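Local coordinates for putative metal resistance protein (Proteus mirabilis, PDB 6C29) that primes the disulfide isomerase ScsC through a tandem immunoglobulin-fold periplasmic region, the part in this chain, and is probably a protein-disulfide reductase, at residues 191-196 with 209-214; 46-51 with 184-189. All blocks are in the same frame, centred on the assembly; numbering follows the deposited sequence.

Contact 1: residues 191-196 with 209-214; sequences MLYGIP and VDVTDD
L192 and T212 form a hydrogen-bonded antiparallel pair of the hairpin made by strands 191-201 and 204-213. The amide of L192 binds the carbonyl O of T212 over 2.7 Å in a nearly straight bond (172° at the hydrogen), and T212 N returns the bond to L192 O over 2.9 Å. Two residues on, G194 N takes D210 O as its acceptor. Past that point the regular pairing is interrupted, and a water links the two segments, donating to I195 O and accepting from D210 N.

L192 loses the most surface. With CG beside the backbone N (chi1 -57°) and chi2 at 178°, its branches are directed along the last residues of the partner strand. L192 CB lies 3.5 Å from T212 OG1, CD1 is also 3.5 Å from D213 O, and CD2 comes 3.9 Å from D214 OD1, the side chains of L192 and D214 crossing at about a right angle. T212 OG1 is not left to an apolar neighbour alone, since it donates to D213 O.

V209 and Y193 pack on the other face. V209 CG1 sits 3.6 Å from Y193 CB, while CG2 is turned to the ring of P196. V211 lies alongside the tyrosine, pointing the same way, with its CG2 3.6 Å from Y193 CE1. L185 of strand 182-186 touches both V209 and Y193, so this face is turned to the second sheet of the domain. M191, a selenomethionine, bends at chi2, and its SE passes 4.3 Å from D213 CA.

Backbone bonds thus set the register, the Y193 face is lined by aliphatic and aromatic contacts, and the L192 face mixes methyl groups with oxygens, as befits the partly solvent-accessible edge of an immunoglobulin-type sheet.

Contact 2: residues 46-51 with 184-189; sequences WRSPGE and YLDPPQ
R47 carries its CG between the backbone N and the carbonyl carbon (chi1 64°) and runs extended to NE, which brings the guanidinium to D186, while D186 holds its CG beside its own backbone N and presents both oxygens. The guanidinium grips the carboxylate side-on. R47 NE donates to D186 OD1 over 2.9 Å, R47 NH2 meets the syn lone pair of D186 OD2 at 2.8 Å, and the two bonds make a bidentate salt bridge. Both oxygens stay close to the guanidinium plane, yet the two flat groups are turned 34° apart, and NE reaches OD1 from 30° outside the carboxylate plane.

S48 supplies a third donor: its OG binds the anti lone pair of D186 OD1 at 2.6 Å, so this oxygen is held from two directions. W46 provides a floor beneath the cluster. R47 CG lies 3.9 Å above the centre of the indole, and D186 OD1 hovers over the same face, 3.6 Å from W46 CH2. On the opposite side of the indole plane, Y184 CB packs 3.9 Å from W46 CZ3.

Second partners steady the pair, for D186 OD2 also binds S228 OG and R47 NH2 binds Q239 OE1. Q85 NE2 joins the two segments independently through the carbonyls of S48 and L185.

The loop belongs to the DsbD-like N-terminal domain and the strand to the second immunoglobulin-fold domain, so the contact is an interdomain clasp. Its directional, charged bonds over an aromatic base would probably restrain how the two domains are turned against each other, and the neighbouring arginine probably keeps D186 ionised.

In the fold
Contact 1 is a surface contact within the second immunoglobulin-fold domain, joining neighbouring strands of a single hairpin, whereas contact 2 is partly buried nearer the middle of the chain and spans 133 residues to connect the two domains. Their chemistry follows that difference: local backbone pairing in the first, side-chain charge and hydroxyl bonding in the second. Strands 182-186 and 191-201 are consecutive, and the contacts, with centres about 10 Å apart, meet directly. The Y193 ring rests on L185, P187 and P188, and P196 packs against L185. The segment carrying the interdomain carboxylate is therefore backed by the hairpin's apolar face.

Contact 1: residues 191-196 with 209-214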
HETATM    1  N   MSE A 191       5.328  14.192   9.408  1.00 33.15           N
HETATM    2  CA  MSE A 191       5.624  13.385  10.596  1.00 29.77           C
HETATM    3  C   MSE A 191       6.234  12.034  10.234  1.00 26.26           C
HETATM    4  O   MSE A 191       5.975  11.482   9.164  1.00 26.90           O
HETATM    5  CB  MSE A 191       4.367  13.146  11.427  1.00 32.88           C
HETATM    6  CG  MSE A 191       3.600  14.393  11.755  1.00 37.72           C
HETATM    7 SE   MSE A 191       4.658  15.616  12.835  0.59 45.33          SE
HETATM    8  CE  MSE A 191       3.430  17.136  12.786  1.00 46.74           C
ATOM      9  N   LEU A 192       7.051  11.525  11.152  1.00 25.52           N
ATOM     10  CA  LEU A 192       7.618  10.196  11.054  1.00 26.14           C
ATOM     11  C   LEU A 192       7.141   9.368  12.229  1.00 22.59           C
ATOM     12  O   LEU A 192       7.140   9.855  13.371  1.00 23.78           O
ATOM     13  CB  LEU A 192       9.143  10.252  11.070  1.00 32.21           C
ATOM     14  CG  LEU A 192       9.815  11.103   9.997  1.00 38.41           C
ATOM     15  CD1 LEU A 192      11.319  11.084  10.200  1.00 43.87           C
ATOM     16  CD2 LEU A 192       9.427  10.591   8.625  1.00 35.72           C
ATOM     17  N   TYR A 193       6.760   8.127  11.953  1.00 19.16           N
ATOM     18  CA  TYR A 193       6.435   7.170  13.002  1.00 18.02           C
ATOM     19  C   TYR A 193       7.545   6.149  13.190  1.00 18.15           C
ATOM     20  O   TYR A 193       8.093   5.656  12.239  1.00 18.57           O
ATOM     21  CB  TYR A 193       5.137   6.451  12.677  1.00 15.84           C
ATOM     22  CG  TYR A 193       3.882   7.223  12.890  1.00 18.03           C
ATOM     23  CD1 TYR A 193       3.862   8.417  13.589  1.00 21.05           C
ATOM     24  CD2 TYR A 193       2.708   6.747  12.379  1.00 18.98           C
ATOM     25  CE1 TYR A 193       2.653   9.106  13.782  1.00 24.32           C
ATOM     26  CE2 TYR A 193       1.517   7.407  12.563  1.00 20.96           C
ATOM     27  CZ  TYR A 193       1.489   8.572  13.255  1.00 23.64           C
ATOM     28  OH  TYR A 193       0.264   9.194  13.392  1.00 24.28           O
ATOM     29  N   GLY A 194       7.859   5.837  14.428  1.00 17.28           N
ATOM     30  CA  GLY A 194       8.797   4.778  14.715  1.00 17.60           C
ATOM     31  C   GLY A 194       8.193   3.391  14.601  1.00 17.54           C
ATOM     32  O   GLY A 194       7.049   3.232  14.127  1.00 18.63           O
ATOM     33  N   ILE A 195       8.962   2.370  15.008  1.00 17.38           N
ATOM     34  CA  ILE A 195       8.512   0.979  14.982  1.00 15.37           C
ATOM     35  C   ILE A 195       7.413   0.803  16.043  1.00 15.73           C
ATOM     36  O   ILE A 195       7.666   1.058  17.230  1.00 15.77           O
ATOM     37  CB  ILE A 195       9.670   0.010  15.248  1.00 17.09           C
ATOM     38  CG1 ILE A 195      10.785   0.266  14.221  1.00 23.88           C
ATOM     39  CG2 ILE A 195       9.181  -1.413  15.207  1.00 14.78           C
ATOM     40  CD1 ILE A 195      12.046  -0.494  14.536  1.00 24.67           C
ATOM     41  N   PRO A 196       6.207   0.367  15.632  1.00 15.33           N
ATOM     42  CA  PRO A 196       5.123   0.181  16.609  1.00 14.97           C
ATOM     43  C   PRO A 196       5.468  -0.872  17.632  1.00 13.54           C
ATOM     44  O   PRO A 196       6.028  -1.896  17.264  1.00 15.76           O
ATOM     45  CB  PRO A 196       3.940  -0.291  15.759  1.00 18.77           C
ATOM     46  CG  PRO A 196       4.254   0.130  14.393  1.00 21.23           C
ATOM     47  CD  PRO A 196       5.734   0.099  14.253  1.00 17.81           C
ATOM     48  N   VAL A 209       3.676   4.199  19.590  1.00 14.51           N
ATOM     49  CA  VAL A 209       4.468   4.631  18.436  1.00 13.99           C
ATOM     50  C   VAL A 209       5.159   5.963  18.779  1.00 15.87           C
ATOM     51  O   VAL A 209       4.493   6.919  19.161  1.00 15.32           O
ATOM     52  CB  VAL A 209       3.570   4.838  17.184  1.00 21.15           C
ATOM     53  CG1 VAL A 209       4.414   5.218  15.999  1.00 26.95           C
ATOM     54  CG2 VAL A 209       2.759   3.593  16.889  1.00 25.46           C
ATOM     55  N   ASP A 210       6.487   6.019  18.687  1.00 16.96           N
ATOM     56  CA  ASP A 210       7.207   7.278  18.842  1.00 20.33           C
ATOM     57  C   ASP A 210       7.038   8.117  17.585  1.00 17.74           C
ATOM     58  O   ASP A 210       7.059   7.595  16.475  1.00 19.71           O
ATOM     59  CB  ASP A 210       8.699   7.047  19.093  1.00 32.12           C
ATOM     60  CG  ASP A 210       8.975   6.400  20.435  1.00 49.43           C
ATOM     61  OD1 ASP A 210       8.211   6.657  21.396  1.00 54.44           O
ATOM     62  OD2 ASP A 210       9.951   5.617  20.514  1.00 57.11           O
ATOM     63  N   VAL A 211       6.816   9.406  17.771  1.00 19.45           N
ATOM     64  CA  VAL A 211       6.603  10.318  16.660  1.00 20.73           C
ATOM     65  C   VAL A 211       7.666  11.409  16.612  1.00 24.96           C
ATOM     66  O   VAL A 211       8.072  11.937  17.652  1.00 26.67           O
ATOM     67  CB  VAL A 211       5.198  10.963  16.752  1.00 23.01           C
ATOM     68  CG1 VAL A 211       4.903  11.778  15.498  1.00 24.17           C
ATOM     69  CG2 VAL A 211       4.139   9.915  16.956  1.00 23.16           C
ATOM     70  N   THR A 212       8.145  11.721  15.410  1.00 26.51           N
ATOM     71  CA  THR A 212       9.025  12.869  15.223  1.00 30.31           C
ATOM     72  C   THR A 212       8.591  13.673  13.997  1.00 34.71           C
ATOM     73  O   THR A 212       7.798  13.204  13.183  1.00 32.27           O
ATOM     74  CB  THR A 212      10.507  12.471  15.052  1.00 34.93           C
ATOM     75  OG1 THR A 212      10.695  11.788  13.811  1.00 36.79           O
ATOM     76  CG2 THR A 212      10.986  11.601  16.208  1.00 36.08           C
ATOM     77  N   ASP A 213       9.120  14.885  13.860  1.00 38.00           N
ATOM     78  CA  ASP A 213       8.957  15.627  12.624  1.00 42.27           C
ATOM     79  C   ASP A 213       9.910  15.056  11.586  1.00 43.08           C
ATOM     80  O   ASP A 213      10.636  14.098  11.870  1.00 42.67           O
ATOM     81  CB  ASP A 213       9.194  17.129  12.853  1.00 48.78           C
ATOM     82  CG  ASP A 213      10.607  17.460  13.346  1.00 55.72           C
ATOM     83  OD1 ASP A 213      11.541  16.642  13.219  1.00 57.05           O
ATOM     84  OD2 ASP A 213      10.782  18.573  13.877  1.00 61.69           O
ATOM     85  N   ASP A 214       9.927  15.648  10.395  1.00 45.38           N
ATOM     86  CA  ASP A 214      10.735  15.117   9.296  1.00 50.76           C
ATOM     87  C   ASP A 214      12.237  15.145   9.570  1.00 50.14           C
ATOM     88  O   ASP A 214      13.003  14.579   8.792  1.00 50.30           O
ATOM     89  CB  ASP A 214      10.480  15.889   7.993  1.00 56.99           C
ATOM     90  CG  ASP A 214       9.223  15.439   7.258  1.00 59.28           C
ATOM     91  OD1 ASP A 214       8.837  14.247   7.338  1.00 59.18           O
ATOM     92  OD2 ASP A 214       8.634  16.292   6.567  1.00 60.30           O
TER
HETATM   93  O   HOH W   1       7.993   3.550  18.336  1.00 22.43           O

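Contact 2: residues 46-51 with 184-189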
ATOM      1  N   TRP A  46       5.011   0.476   0.253  1.00 10.69           N
ATOM      2  CA  TRP A  46       3.609   0.760   0.480  1.00  9.81           C
ATOM      3  C   TRP A  46       3.334   2.239   0.273  1.00 11.96           C
ATOM      4  O   TRP A  46       4.258   3.021   0.043  1.00 13.64           O
ATOM      5  CB  TRP A  46       3.266   0.320   1.898  1.00 10.98           C
ATOM      6  CG  TRP A  46       1.822   0.280   2.317  1.00 10.81           C
ATOM      7  CD1 TRP A  46       0.784  -0.252   1.636  1.00 10.90           C
ATOM      8  CD2 TRP A  46       1.287   0.749   3.561  1.00 10.29           C
ATOM      9  NE1 TRP A  46      -0.379  -0.134   2.363  1.00 10.19           N
ATOM     10  CE2 TRP A  46      -0.090   0.470   3.552  1.00 10.27           C
ATOM     11  CE3 TRP A  46       1.837   1.382   4.685  1.00 11.07           C
ATOM     12  CZ2 TRP A  46      -0.932   0.794   4.593  1.00 10.69           C
ATOM     13  CZ3 TRP A  46       0.975   1.699   5.744  1.00 12.55           C
ATOM     14  CH2 TRP A  46      -0.385   1.386   5.682  1.00 12.78           C
ATOM     15  N   ARG A  47       2.078   2.630   0.422  1.00 13.21           N
ATOM     16  CA  ARG A  47       1.726   4.042   0.232  1.00 15.72           C
ATOM     17  C   ARG A  47       2.404   4.964   1.243  1.00 17.04           C
ATOM     18  O   ARG A  47       2.629   6.143   0.951  1.00 20.57           O
ATOM     19  CB  ARG A  47       0.213   4.221   0.305  1.00 18.19           C
ATOM     20  CG  ARG A  47      -0.382   3.900   1.636  1.00 20.13           C
ATOM     21  CD  ARG A  47      -1.897   4.038   1.610  1.00 19.74           C
ATOM     22  NE  ARG A  47      -2.378   3.750   2.943  1.00 16.01           N
ATOM     23  CZ  ARG A  47      -3.359   2.914   3.245  1.00 15.22           C
ATOM     24  NH1 ARG A  47      -4.057   2.291   2.271  1.00 16.27           N
ATOM     25  NH2 ARG A  47      -3.663   2.706   4.509  1.00 15.51           N
ATOM     26  N   SER A  48       2.685   4.448   2.439  1.00 15.09           N
ATOM     27  CA  SER A  48       3.489   5.112   3.468  1.00 16.75           C
ATOM     28  C   SER A  48       4.764   4.303   3.641  1.00 16.99           C
ATOM     29  O   SER A  48       4.795   3.310   4.335  1.00 16.61           O
ATOM     30  CB  SER A  48       2.734   5.207   4.789  1.00 18.55           C
ATOM     31  OG  SER A  48       1.627   6.098   4.639  1.00 18.75           O
ATOM     32  N   PRO A  49       5.819   4.702   2.960  1.00 16.58           N
ATOM     33  CA  PRO A  49       6.974   3.820   2.830  1.00 18.00           C
ATOM     34  C   PRO A  49       7.842   3.746   4.061  1.00 21.99           C
ATOM     35  O   PRO A  49       8.611   2.787   4.198  1.00 23.01           O
ATOM     36  CB  PRO A  49       7.741   4.454   1.681  1.00 19.54           C
ATOM     37  CG  PRO A  49       7.388   5.887   1.742  1.00 25.86           C
ATOM     38  CD  PRO A  49       5.965   5.942   2.182  1.00 20.61           C
ATOM     39  N   GLY A  50       7.721   4.746   4.929  1.00 22.69           N
ATOM     40  CA  GLY A  50       8.641   4.941   6.026  1.00 28.35           C
ATOM     41  C   GLY A  50       9.744   5.902   5.591  1.00 36.04           C
ATOM     42  O   GLY A  50       9.854   6.290   4.415  1.00 34.13           O
ATOM     43  N   GLU A  51      10.585   6.281   6.540  1.00 43.54           N
ATOM     44  CA  GLU A  51      11.693   7.186   6.263  1.00 45.92           C
ATOM     45  C   GLU A  51      12.579   6.667   5.108  1.00 38.97           C
ATOM     46  O   GLU A  51      12.923   5.487   5.058  1.00 32.87           O
ATOM     47  CB  GLU A  51      12.502   7.394   7.544  1.00 53.94           C
ATOM     48  CG  GLU A  51      13.503   8.537   7.490  1.00 64.53           C
ATOM     49  CD  GLU A  51      14.283   8.688   8.790  1.00 71.84           C
ATOM     50  OE1 GLU A  51      13.976   7.957   9.759  1.00 73.06           O
ATOM     51  OE2 GLU A  51      15.201   9.537   8.840  1.00 73.93           O
ATOM     52  N   TYR A 184       0.413  -1.340  10.609  1.00  8.85           N
ATOM     53  CA  TYR A 184       1.104  -0.551   9.600  1.00 10.14           C
ATOM     54  C   TYR A 184       0.427   0.796   9.541  1.00 11.06           C
ATOM     55  O   TYR A 184      -0.742   0.887   9.217  1.00  9.91           O
ATOM     56  CB  TYR A 184       1.042  -1.256   8.252  1.00  9.93           C
ATOM     57  CG  TYR A 184       1.471  -2.696   8.370  1.00  9.89           C
ATOM     58  CD1 TYR A 184       2.805  -3.025   8.410  1.00  9.39           C
ATOM     59  CD2 TYR A 184       0.549  -3.703   8.440  1.00  9.23           C
ATOM     60  CE1 TYR A 184       3.222  -4.340   8.556  1.00 10.65           C
ATOM     61  CE2 TYR A 184       0.930  -5.030   8.565  1.00 10.18           C
ATOM     62  CZ  TYR A 184       2.275  -5.352   8.620  1.00 10.79           C
ATOM     63  OH  TYR A 184       2.686  -6.666   8.735  1.00 12.85           O
ATOM     64  N   LEU A 185       1.160   1.856   9.864  1.00 12.89           N
ATOM     65  CA  LEU A 185       0.544   3.181  10.013  1.00 12.93           C
ATOM     66  C   LEU A 185       0.929   4.162   8.921  1.00 12.27           C
ATOM     67  O   LEU A 185       2.045   4.139   8.429  1.00 12.46           O
ATOM     68  CB  LEU A 185       0.911   3.780  11.378  1.00 16.01           C
ATOM     69  CG  LEU A 185       0.362   3.032  12.585  1.00 20.58           C
ATOM     70  CD1 LEU A 185       1.435   2.259  13.301  1.00 28.04           C
ATOM     71  CD2 LEU A 185      -0.267   3.979  13.499  1.00 21.19           C
ATOM     72  N   ASP A 186      -0.018   5.043   8.575  1.00 13.00           N
ATOM     73  CA  ASP A 186       0.183   6.175   7.688  1.00 14.69           C
ATOM     74  C   ASP A 186       0.426   7.437   8.519  1.00 15.70           C
ATOM     75  O   ASP A 186      -0.512   7.945   9.145  1.00 16.71           O
ATOM     76  CB  ASP A 186      -1.048   6.392   6.804  1.00 15.03           C
ATOM     77  CG  ASP A 186      -1.395   5.164   5.966  1.00 16.76           C
ATOM     78  OD1 ASP A 186      -0.684   4.916   4.982  1.00 17.74           O
ATOM     79  OD2 ASP A 186      -2.376   4.480   6.272  1.00 16.73           O
ATOM     80  N   PRO A 187       1.650   7.976   8.523  1.00 15.15           N
ATOM     81  CA  PRO A 187       1.878   9.199   9.316  1.00 16.48           C
ATOM     82  C   PRO A 187       1.283  10.428   8.662  1.00 17.67           C
ATOM     83  O   PRO A 187       1.163  10.498   7.422  1.00 20.06           O
ATOM     84  CB  PRO A 187       3.407   9.297   9.396  1.00 19.87           C
ATOM     85  CG  PRO A 187       3.922   8.533   8.213  1.00 24.46           C
ATOM     86  CD  PRO A 187       2.867   7.503   7.834  1.00 17.80           C
ATOM     87  N   PRO A 188       0.891  11.415   9.485  1.00 20.34           N
ATOM     88  CA  PRO A 188       0.483  12.689   8.896  1.00 24.08           C
ATOM     89  C   PRO A 188       1.631  13.339   8.161  1.00 25.63           C
ATOM     90  O   PRO A 188       2.797  13.035   8.427  1.00 23.19           O
ATOM     91  CB  PRO A 188       0.057  13.532  10.111  1.00 26.94           C
ATOM     92  CG  PRO A 188      -0.201  12.575  11.197  1.00 27.18           C
ATOM     93  CD  PRO A 188       0.744  11.412  10.952  1.00 24.18           C
ATOM     94  N   GLN A 189       1.296  14.212   7.221  1.00 29.26           N
ATOM     95  CA  GLN A 189       2.294  14.936   6.456  1.00 36.70           C
ATOM     96  C   GLN A 189       3.256  15.640   7.401  1.00 32.53           C
ATOM     97  O   GLN A 189       2.841  16.259   8.371  1.00 33.68           O
ATOM     98  CB  GLN A 189       1.599  15.937   5.530  1.00 51.21           C
ATOM     99  CG  GLN A 189       2.501  16.698   4.574  1.00 64.24           C
ATOM    100  CD  GLN A 189       1.721  17.711   3.742  1.00 76.23           C
ATOM    101  OE1 GLN A 189       0.488  17.731   3.765  1.00 77.71           O
ATOM    102  NE2 GLN A 189       2.436  18.573   3.029  1.00 83.04           N
TER